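Local coordinates for fibrillarin-like pre-rrna processing protein (Methanocaldococcus jannaschii, PDB 1G8S) that probably transfers methyl groups from S-adenosyl-L-methionine to ribose 2'-hydroxyls of rRNA and tRNA, at sites selected by a guide RNA, at residues 48-53 against 88-93; 78-83 against 146-151; 100-105 against 123-128. All blocks are in the same frame, centred on the assembly; numbering follows the deposited sequence.

Contact 1 (48-53 against 88-93). With MET (methionine), chain B.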
loop_
_atom_site.group_PDB
_atom_site.type_symbol
_atom_site.label_atom_id
_atom_site.label_comp_id
_atom_site.label_asym_id
_atom_site.label_seq_id
_atom_site.Cartn_x
_atom_site.Cartn_y
_atom_site.Cartn_z
ATOM N N GLU A 48 0.282 -28.143 -0.377
ATOM C CA GLU A 48 -0.641 -27.917 -1.477
ATOM C C GLU A 48 -1.003 -26.445 -1.586
ATOM O O GLU A 48 -1.547 -25.855 -0.645
ATOM C CB GLU A 48 -1.910 -28.755 -1.296
ATOM C CG GLU A 48 -1.651 -30.255 -1.332
ATOM C CD GLU A 48 -2.918 -31.086 -1.232
ATOM O OE1 GLU A 48 -2.799 -32.326 -1.144
ATOM O OE2 GLU A 48 -4.026 -30.505 -1.245
ATOM N N TYR A 49 -0.685 -25.848 -2.730
ATOM C CA TYR A 49 -0.993 -24.445 -2.956
ATOM C C TYR A 49 -2.293 -24.353 -3.733
ATOM O O TYR A 49 -2.393 -24.828 -4.864
ATOM C CB TYR A 49 0.134 -23.750 -3.730
ATOM C CG TYR A 49 1.437 -23.693 -2.966
ATOM C CD1 TYR A 49 2.318 -24.776 -2.968
ATOM C CD2 TYR A 49 1.780 -22.569 -2.217
ATOM C CE1 TYR A 49 3.509 -24.739 -2.245
ATOM C CE2 TYR A 49 2.970 -22.520 -1.486
ATOM C CZ TYR A 49 3.831 -23.615 -1.506
ATOM O OH TYR A 49 5.000 -23.586 -0.779
ATOM N N ARG A 50 -3.304 -23.755 -3.109
ATOM C CA ARG A 50 -4.598 -23.618 -3.755
ATOM C C ARG A 50 -4.669 -22.323 -4.544
ATOM O O ARG A 50 -4.573 -21.244 -3.969
ATOM C CB ARG A 50 -5.721 -23.632 -2.707
ATOM C CG ARG A 50 -6.029 -24.989 -2.081
ATOM C CD ARG A 50 -7.467 -24.972 -1.517
ATOM N NE ARG A 50 -7.587 -23.926 -0.524
ATOM C CZ ARG A 50 -8.644 -23.138 -0.348
ATOM N NH1 ARG A 50 -9.740 -23.254 -1.104
ATOM N NH2 ARG A 50 -8.578 -22.203 0.582
ATOM N N ILE A 51 -4.835 -22.430 -5.859
ATOM C CA ILE A 51 -4.934 -21.248 -6.699
ATOM C C ILE A 51 -6.202 -20.495 -6.284
ATOM O O ILE A 51 -7.305 -21.042 -6.308
ATOM C CB ILE A 51 -4.990 -21.625 -8.192
ATOM C CG1 ILE A 51 -3.722 -22.408 -8.570
ATOM C CG2 ILE A 51 -5.093 -20.371 -9.048
ATOM C CD1 ILE A 51 -2.428 -21.637 -8.346
ATOM N N TRP A 52 -6.006 -19.238 -5.906
ATOM C CA TRP A 52 -7.059 -18.345 -5.408
ATOM C C TRP A 52 -7.640 -17.528 -6.569
ATOM O O TRP A 52 -7.070 -16.519 -7.000
ATOM C CB TRP A 52 -6.407 -17.465 -4.350
ATOM C CG TRP A 52 -7.302 -16.738 -3.420
ATOM C CD1 TRP A 52 -8.671 -16.701 -3.426
ATOM C CD2 TRP A 52 -6.874 -15.894 -2.351
ATOM N NE1 TRP A 52 -9.119 -15.872 -2.420
ATOM C CE2 TRP A 52 -8.037 -15.364 -1.744
ATOM C CE3 TRP A 52 -5.616 -15.531 -1.844
ATOM C CZ2 TRP A 52 -7.977 -14.487 -0.655
ATOM C CZ3 TRP A 52 -5.556 -14.660 -0.765
ATOM C CH2 TRP A 52 -6.736 -14.146 -0.179
ATOM N N ASN A 53 -8.789 -17.982 -7.061
ATOM C CA ASN A 53 -9.467 -17.390 -8.211
ATOM C C ASN A 53 -10.128 -16.031 -7.972
ATOM O O ASN A 53 -11.111 -15.931 -7.237
ATOM C CB ASN A 53 -10.505 -18.392 -8.727
ATOM C CG ASN A 53 -10.945 -18.114 -10.152
ATOM O OD1 ASN A 53 -11.515 -18.984 -10.810
ATOM N ND2 ASN A 53 -10.689 -16.905 -10.636
ATOM N N THR A 88 -13.874 -17.458 -0.153
ATOM C CA THR A 88 -12.910 -16.580 0.497
ATOM C C THR A 88 -12.573 -17.009 1.924
ATOM O O THR A 88 -11.421 -16.922 2.345
ATOM C CB THR A 88 -13.376 -15.105 0.458
ATOM O OG1 THR A 88 -13.528 -14.700 -0.907
ATOM C CG2 THR A 88 -12.364 -14.198 1.138
ATOM N N PRO A 89 -13.570 -17.477 2.706
ATOM C CA PRO A 89 -13.212 -17.892 4.066
ATOM C C PRO A 89 -12.179 -19.037 4.083
ATOM O O PRO A 89 -11.349 -19.102 4.984
ATOM C CB PRO A 89 -14.555 -18.322 4.661
ATOM C CG PRO A 89 -15.515 -17.370 3.993
ATOM C CD PRO A 89 -15.035 -17.377 2.549
ATOM N N SER A 90 -12.237 -19.930 3.097
ATOM C CA SER A 90 -11.292 -21.049 3.058
ATOM C C SER A 90 -9.868 -20.511 2.889
ATOM O O SER A 90 -8.951 -20.949 3.585
ATOM C CB SER A 90 -11.641 -22.038 1.933
ATOM O OG SER A 90 -11.516 -21.474 0.642
ATOM N N HIS A 91 -9.702 -19.537 2.001
ATOM C CA HIS A 91 -8.380 -18.943 1.780
ATOM C C HIS A 91 -7.907 -18.106 2.962
ATOM O O HIS A 91 -6.724 -18.145 3.334
ATOM C CB HIS A 91 -8.376 -18.120 0.489
ATOM C CG HIS A 91 -8.301 -18.962 -0.747
ATOM N ND1 HIS A 91 -9.385 -19.218 -1.556
ATOM C CD2 HIS A 91 -7.260 -19.639 -1.290
ATOM C CE1 HIS A 91 -9.018 -20.015 -2.544
ATOM N NE2 HIS A 91 -7.731 -20.284 -2.405
ATOM N N VAL A 92 -8.816 -17.345 3.568
ATOM C CA VAL A 92 -8.450 -16.545 4.720
ATOM C C VAL A 92 -7.996 -17.460 5.859
ATOM O O VAL A 92 -7.067 -17.126 6.598
ATOM C CB VAL A 92 -9.640 -15.652 5.181
ATOM C CG1 VAL A 92 -9.296 -14.967 6.487
ATOM C CG2 VAL A 92 -9.963 -14.620 4.098
ATOM N N ALA A 93 -8.639 -18.620 5.991
ATOM C CA ALA A 93 -8.277 -19.576 7.033
ATOM C C ALA A 93 -6.877 -20.141 6.758
ATOM O O ALA A 93 -6.107 -20.375 7.693
ATOM C CB ALA A 93 -9.301 -20.703 7.097
HETATM N N MET B . -18.345 -13.740 -1.816
HETATM C CA MET B . -18.166 -15.217 -1.767
HETATM C C MET B . -16.845 -15.554 -1.094
HETATM O O MET B . -15.881 -14.797 -1.317
HETATM C CB MET B . -18.177 -15.794 -3.181
HETATM C CG MET B . -18.322 -17.296 -3.213
HETATM S SD MET B . -19.754 -17.775 -2.246
HETATM C CE MET B . -21.062 -16.935 -3.155
HETATM O OXT MET B . -16.789 -16.563 -0.363
#
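At the junction between the N-terminal antiparallel sheet and helix 87-95 of the methyltransferase fold, the imidazole of His91 is sandwiched between Arg50 and Trp52. The five-membered ring of Trp52 makes an offset stack on one face, with centroids 3.7 Å apart and planes 12° from parallel. This overlap brings Trp52 CD1 within 3.2 Å of His91 ND1, while His91 CB sits over the indole five-membered ring. Trp52 CG stands anti to its own backbone N (chi1 -163°), which sends the indole past the imidazole, and its NE1 is taken by Ser57.

On the opposite imidazole face the guanidinium of Arg50 lies flat, its centre 3.8 Å from that of the ring. The same flat group uses its edge for Ser90: NH1 donates to OG at 3.1 Å, and NH2 adds a weak bond to that oxygen. Salt bridges from Arg50 to Glu39 and Asp94 fix the guanidinium further, and Ser90 OG also bonds to Thr87 O. One turn back, Thr88 N donates to the bound methionine's OXT at 3.1 Å. The imidazole held between a guanidinium and an indole thus ties the N-terminal sheet to the helix that follows the first strand of a Rossmann-like methyltransferase, beside its predicted S-adenosyl-L-methionine site.

Contact 2 (78-83 against 146-151). With MET (methionine), chain B.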
loop_
_atom_site.group_PDB
_atom_site.type_symbol
_atom_site.label_atom_id
_atom_site.label_comp_id
_atom_site.label_asym_id
_atom_site.label_seq_id
_atom_site.Cartn_x
_atom_site.Cartn_y
_atom_site.Cartn_z
ATOM N N ILE A 78 -9.828 -12.749 12.736
ATOM C CA ILE A 78 -10.626 -12.059 11.737
ATOM C C ILE A 78 -12.120 -12.256 11.930
ATOM O O ILE A 78 -12.571 -13.364 12.230
ATOM C CB ILE A 78 -10.280 -12.566 10.313
ATOM C CG1 ILE A 78 -8.774 -12.453 10.066
ATOM C CG2 ILE A 78 -11.069 -11.808 9.262
ATOM C CD1 ILE A 78 -8.055 -13.754 10.296
ATOM N N LEU A 79 -12.866 -11.165 11.771
ATOM C CA LEU A 79 -14.328 -11.203 11.838
ATOM C C LEU A 79 -14.765 -11.091 10.378
ATOM O O LEU A 79 -14.546 -10.063 9.727
ATOM C CB LEU A 79 -14.860 -10.022 12.650
ATOM C CG LEU A 79 -16.391 -9.924 12.674
ATOM C CD1 LEU A 79 -16.984 -11.179 13.312
ATOM C CD2 LEU A 79 -16.790 -8.679 13.438
ATOM N N TYR A 80 -15.357 -12.163 9.861
ATOM C CA TYR A 80 -15.803 -12.229 8.476
ATOM C C TYR A 80 -17.311 -12.002 8.383
ATOM O O TYR A 80 -18.092 -12.789 8.924
ATOM C CB TYR A 80 -15.452 -13.607 7.886
ATOM C CG TYR A 80 -15.635 -13.710 6.399
ATOM C CD1 TYR A 80 -14.532 -13.652 5.535
ATOM C CD2 TYR A 80 -16.908 -13.831 5.829
ATOM C CE1 TYR A 80 -14.694 -13.710 4.157
ATOM C CE2 TYR A 80 -17.075 -13.885 4.442
ATOM C CZ TYR A 80 -15.959 -13.822 3.613
ATOM O OH TYR A 80 -16.107 -13.854 2.247
ATOM N N LEU A 81 -17.707 -10.943 7.681
ATOM C CA LEU A 81 -19.118 -10.598 7.513
ATOM C C LEU A 81 -19.543 -10.684 6.054
ATOM O O LEU A 81 -18.964 -10.029 5.190
ATOM C CB LEU A 81 -19.374 -9.173 8.018
ATOM C CG LEU A 81 -18.862 -8.822 9.414
ATOM C CD1 LEU A 81 -19.116 -7.332 9.701
ATOM C CD2 LEU A 81 -19.545 -9.726 10.448
ATOM N N GLY A 82 -20.568 -11.482 5.773
ATOM C CA GLY A 82 -21.047 -11.583 4.409
ATOM C C GLY A 82 -21.353 -12.989 3.938
ATOM O O GLY A 82 -20.683 -13.946 4.332
ATOM N N ALA A 83 -22.367 -13.101 3.085
ATOM C CA ALA A 83 -22.790 -14.381 2.537
ATOM C C ALA A 83 -21.616 -15.036 1.831
ATOM O O ALA A 83 -20.878 -14.379 1.095
ATOM C CB ALA A 83 -23.942 -14.178 1.552
ATOM N N VAL A 146 -8.703 -7.842 12.398
ATOM C CA VAL A 146 -9.248 -7.450 11.112
ATOM C C VAL A 146 -10.708 -7.835 10.947
ATOM O O VAL A 146 -11.137 -8.892 11.414
ATOM C CB VAL A 146 -8.475 -8.139 9.948
ATOM C CG1 VAL A 146 -9.052 -7.723 8.617
ATOM C CG2 VAL A 146 -6.980 -7.802 10.022
ATOM N N ILE A 147 -11.459 -6.962 10.292
ATOM C CA ILE A 147 -12.848 -7.247 9.965
ATOM C C ILE A 147 -12.861 -7.217 8.446
ATOM O O ILE A 147 -12.370 -6.255 7.831
ATOM C CB ILE A 147 -13.834 -6.172 10.483
ATOM C CG1 ILE A 147 -13.901 -6.208 12.013
ATOM C CG2 ILE A 147 -15.226 -6.425 9.875
ATOM C CD1 ILE A 147 -14.717 -5.070 12.620
ATOM N N TYR A 148 -13.385 -8.278 7.845
ATOM C CA TYR A 148 -13.499 -8.382 6.401
ATOM C C TYR A 148 -14.995 -8.404 6.135
ATOM O O TYR A 148 -15.684 -9.291 6.635
ATOM C CB TYR A 148 -12.891 -9.691 5.888
ATOM C CG TYR A 148 -13.029 -9.858 4.394
ATOM C CD1 TYR A 148 -12.106 -9.276 3.520
ATOM C CD2 TYR A 148 -14.120 -10.530 3.843
ATOM C CE1 TYR A 148 -12.272 -9.353 2.140
ATOM C CE2 TYR A 148 -14.299 -10.618 2.461
ATOM C CZ TYR A 148 -13.369 -10.023 1.614
ATOM O OH TYR A 148 -13.548 -10.081 0.258
ATOM N N GLU A 149 -15.482 -7.460 5.337
ATOM C CA GLU A 149 -16.912 -7.393 5.036
ATOM C C GLU A 149 -17.256 -7.409 3.550
ATOM O O GLU A 149 -16.691 -6.658 2.750
ATOM C CB GLU A 149 -17.501 -6.141 5.682
ATOM C CG GLU A 149 -18.972 -5.927 5.356
ATOM C CD GLU A 149 -19.579 -4.771 6.120
ATOM O OE1 GLU A 149 -20.601 -4.223 5.640
ATOM O OE2 GLU A 149 -19.053 -4.424 7.197
ATOM N N ASP A 150 -18.205 -8.268 3.190
ATOM C CA ASP A 150 -18.683 -8.407 1.819
ATOM C C ASP A 150 -20.201 -8.525 1.938
ATOM O O ASP A 150 -20.760 -9.617 1.838
ATOM C CB ASP A 150 -18.106 -9.675 1.184
ATOM C CG ASP A 150 -18.557 -9.877 -0.251
ATOM O OD1 ASP A 150 -19.159 -8.959 -0.843
ATOM O OD2 ASP A 150 -18.296 -10.967 -0.799
ATOM N N VAL A 151 -20.841 -7.383 2.166
ATOM C CA VAL A 151 -22.295 -7.310 2.350
ATOM C C VAL A 151 -22.868 -6.268 1.396
ATOM O O VAL A 151 -22.671 -5.063 1.581
ATOM C CB VAL A 151 -22.629 -6.909 3.805
ATOM C CG1 VAL A 151 -24.137 -6.731 3.970
ATOM C CG2 VAL A 151 -22.099 -7.958 4.769
HETATM N N MET B . -18.345 -13.740 -1.816
HETATM C CA MET B . -18.166 -15.217 -1.767
HETATM C C MET B . -16.845 -15.554 -1.094
HETATM O O MET B . -15.881 -14.797 -1.317
HETATM C CB MET B . -18.177 -15.794 -3.181
HETATM C CG MET B . -18.322 -17.296 -3.213
HETATM S SD MET B . -19.754 -17.775 -2.246
HETATM C CE MET B . -21.062 -16.935 -3.155
HETATM O OXT MET B . -16.789 -16.563 -0.363
HETATM O O HOH W 1 -18.549 -13.100 1.195
HETATM O O HOH W 2 -21.804 -11.699 -0.199
#
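Tyr80 and Tyr148 lie side by side on one face of two parallel neighbouring strands, pointing the same way. Their rings are slid apart, with centroids 5.0 Å from each other and planes at 27°, so the CE1 flank of Tyr80 fits closely against Tyr148 CD2, at 3.2 Å. Thr88 and Pro89 of helix 87-95 pack on Tyr80. Its hydroxyl donates to a water that in turn donates to Ala83 O and to Asp150 OD2 and accepts from the amino group of the bound methionine. A leucine in place of Tyr80 would probably leave that water without one of its donors and open a gap beside the Tyr148 ring.

On the other face, Leu79 CB rests beside Ile147 CG1, and Leu81 fills the next hollow by laying CD1 across Ile147 CG2, 4.0 Å away, and near Glu149 OE2. Four nearly straight backbone bonds, from Leu79 N to Val146 O through to Asp150 N to Leu81 O, keep these bumps in register. At Gly82, CA comes 3.2 Å from Asp150 O, where any CB would collide, and its backbone angles themselves call for glycine. Asp150 OD2, salt-bridged to Lys58, approaches the methionine N to 3.0 Å. Adjacent parallel strands leading to a glycine and an acidic residue are characteristic of the cofactor site of Rossmann-like methyltransferases.

Contact 3 (100-105 against 123-128)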
loop_
_atom_site.group_PDB
_atom_site.type_symbol
_atom_site.label_atom_id
_atom_site.label_comp_id
_atom_site.label_asym_id
_atom_site.label_seq_id
_atom_site.Cartn_x
_atom_site.Cartn_y
_atom_site.Cartn_z
ATOM N N ILE A 100 -7.723 -17.080 14.021
ATOM C CA ILE A 100 -9.128 -17.475 14.057
ATOM C C ILE A 100 -9.968 -16.656 13.081
ATOM O O ILE A 100 -9.708 -15.476 12.860
ATOM C CB ILE A 100 -9.727 -17.271 15.475
ATOM C CG1 ILE A 100 -8.944 -18.083 16.507
ATOM C CG2 ILE A 100 -11.194 -17.697 15.484
ATOM C CD1 ILE A 100 -9.109 -19.592 16.364
ATOM N N VAL A 101 -10.973 -17.292 12.495
ATOM C CA VAL A 101 -11.867 -16.609 11.582
ATOM C C VAL A 101 -13.301 -16.807 12.074
ATOM O O VAL A 101 -13.815 -17.926 12.078
ATOM C CB VAL A 101 -11.754 -17.159 10.150
ATOM C CG1 VAL A 101 -12.600 -16.333 9.208
ATOM C CG2 VAL A 101 -10.283 -17.149 9.697
ATOM N N TYR A 102 -13.924 -15.727 12.526
ATOM C CA TYR A 102 -15.310 -15.802 12.976
ATOM C C TYR A 102 -16.150 -15.480 11.753
ATOM O O TYR A 102 -16.024 -14.394 11.169
ATOM C CB TYR A 102 -15.583 -14.777 14.079
ATOM C CG TYR A 102 -14.765 -14.967 15.337
ATOM C CD1 TYR A 102 -13.684 -14.132 15.620
ATOM C CD2 TYR A 102 -15.090 -15.961 16.264
ATOM C CE1 TYR A 102 -12.952 -14.275 16.792
ATOM C CE2 TYR A 102 -14.361 -16.114 17.441
ATOM C CZ TYR A 102 -13.296 -15.265 17.698
ATOM O OH TYR A 102 -12.580 -15.396 18.861
ATOM N N ALA A 103 -17.000 -16.420 11.354
ATOM C CA ALA A 103 -17.841 -16.240 10.184
ATOM C C ALA A 103 -19.299 -16.025 10.584
ATOM O O ALA A 103 -19.948 -16.950 11.072
ATOM C CB ALA A 103 -17.726 -17.463 9.274
ATOM N N ILE A 104 -19.797 -14.810 10.372
ATOM C CA ILE A 104 -21.183 -14.470 10.699
ATOM C C ILE A 104 -22.106 -14.685 9.502
ATOM O O ILE A 104 -21.893 -14.113 8.430
ATOM C CB ILE A 104 -21.305 -12.990 11.137
ATOM C CG1 ILE A 104 -20.213 -12.649 12.161
ATOM C CG2 ILE A 104 -22.720 -12.730 11.703
ATOM C CD1 ILE A 104 -20.203 -13.507 13.396
ATOM N N GLU A 105 -23.128 -15.522 9.679
ATOM C CA GLU A 105 -24.103 -15.781 8.622
ATOM C C GLU A 105 -25.499 -15.769 9.242
ATOM O O GLU A 105 -25.699 -16.322 10.320
ATOM C CB GLU A 105 -23.857 -17.133 7.955
ATOM C CG GLU A 105 -22.509 -17.264 7.240
ATOM C CD GLU A 105 -22.248 -16.162 6.227
ATOM O OE1 GLU A 105 -23.217 -15.561 5.706
ATOM O OE2 GLU A 105 -21.053 -15.892 5.933
ATOM N N ASN A 123 -10.038 -23.543 12.336
ATOM C CA ASN A 123 -9.819 -22.193 12.828
ATOM C C ASN A 123 -10.951 -21.266 12.387
ATOM O O ASN A 123 -10.914 -20.062 12.631
ATOM C CB ASN A 123 -8.445 -21.663 12.389
ATOM C CG ASN A 123 -8.268 -21.657 10.895
ATOM O OD1 ASN A 123 -8.881 -22.446 10.179
ATOM N ND2 ASN A 123 -7.400 -20.767 10.409
ATOM N N ILE A 124 -11.959 -21.837 11.733
ATOM C CA ILE A 124 -13.123 -21.056 11.323
ATOM C C ILE A 124 -14.217 -21.341 12.359
ATOM O O ILE A 124 -14.561 -22.500 12.603
ATOM C CB ILE A 124 -13.641 -21.463 9.928
ATOM C CG1 ILE A 124 -12.572 -21.181 8.868
ATOM C CG2 ILE A 124 -14.911 -20.683 9.601
ATOM C CD1 ILE A 124 -13.011 -21.484 7.447
ATOM N N ILE A 125 -14.743 -20.287 12.975
ATOM C CA ILE A 125 -15.791 -20.428 13.986
ATOM C C ILE A 125 -17.085 -19.866 13.409
ATOM O O ILE A 125 -17.233 -18.652 13.272
ATOM C CB ILE A 125 -15.442 -19.648 15.274
ATOM C CG1 ILE A 125 -14.082 -20.105 15.821
ATOM C CG2 ILE A 125 -16.537 -19.848 16.319
ATOM C CD1 ILE A 125 -13.984 -21.589 16.109
ATOM N N PRO A 126 -18.040 -20.746 13.062
ATOM C CA PRO A 126 -19.325 -20.328 12.493
ATOM C C PRO A 126 -20.227 -19.734 13.559
ATOM O O PRO A 126 -20.336 -20.277 14.659
ATOM C CB PRO A 126 -19.885 -21.627 11.938
ATOM C CG PRO A 126 -19.451 -22.614 12.982
ATOM C CD PRO A 126 -18.011 -22.208 13.261
ATOM N N ILE A 127 -20.862 -18.616 13.237
ATOM C CA ILE A 127 -21.758 -17.965 14.189
ATOM C C ILE A 127 -23.007 -17.526 13.456
ATOM O O ILE A 127 -22.951 -16.667 12.578
ATOM C CB ILE A 127 -21.091 -16.734 14.849
ATOM C CG1 ILE A 127 -19.875 -17.181 15.668
ATOM C CG2 ILE A 127 -22.095 -16.016 15.759
ATOM C CD1 ILE A 127 -19.102 -16.048 16.314
ATOM N N LEU A 128 -24.142 -18.136 13.792
ATOM C CA LEU A 128 -25.390 -17.765 13.144
ATOM C C LEU A 128 -25.792 -16.428 13.755
ATOM O O LEU A 128 -26.008 -16.327 14.964
ATOM C CB LEU A 128 -26.457 -18.831 13.412
ATOM C CG LEU A 128 -27.692 -18.821 12.511
ATOM C CD1 LEU A 128 -27.310 -19.292 11.115
ATOM C CD2 LEU A 128 -28.763 -19.737 13.101
#
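Val101, paired with Asn123 and Ile125, opens a run of five backbone hydrogen bonds that joins strand 100-105 to the outermost strand 124-128 of the mixed sheet. Val101 gives its N-H to Asn123 O at 2.8 Å and receives that of Ile125 on its own O at 2.7 Å. Ala103 repeats the exchange: its N donates to Ile125 O, with the donor 36° above that carbonyl's plane, and its O accepts from Ile127 N at 2.9 Å. Glu105 N closes the series on Ile127 O at 3.1 Å. CA-H...O contacts supplement these bonds, as from Leu128 CA to Glu105 O. The intervening residues Ile100, Tyr102 and Ile104 use their backbone groups toward strand 77-81, whereas Pro126, on the edge strand, has no N-H to offer.

Asn123, just ahead of its strand, also uses its side-chain amide: ND2 donates to Ala96 O and Ala93 O, anchoring the strand's start to the end of helix 87-95. On the face that carries Tyr102 and Ile104, the contacts across the strands are mostly apolar. Ile104 runs alongside Ile127, with Ile104 CD1 reaching Ile127 CB at 3.6 Å, and Tyr102 CD2 lies 3.8 Å from Ile125 CB. The phenol oxygen of Tyr102 has a weak bond to Glu142 N. Glu105, at the C-terminal end of its strand, is predicted to bind S-adenosyl-L-methionine. With helix 108-117 packed on Ala103 and Pro126, the pair forms a classical beta-alpha-beta unit of the Rossmann-like methyltransferase fold.

In the fold
Contacts 2 and 3 lie in the same seven-stranded mixed sheet with centres about 10 Å apart; strands 77-81 and 100-105 are neighbours there, hydrogen-bonded through Tyr80 N and Tyr102 O. Contact 1 is about 16 Å from the centre of each and joins the N-terminal antiparallel sheet to helix 87-95, which links those two strands in the chain and packs on both. Contact 1 closes before contact 3 opens, its segments alternate with those of contact 2, and contact 3 falls between the two segments of contact 2. Contacts 1 and 2 both touch the bound methionine, and all three carry predicted cofactor-binding residues, consistent with a methyl-donor site assembled from the helix and the C-terminal ends of neighbouring strands.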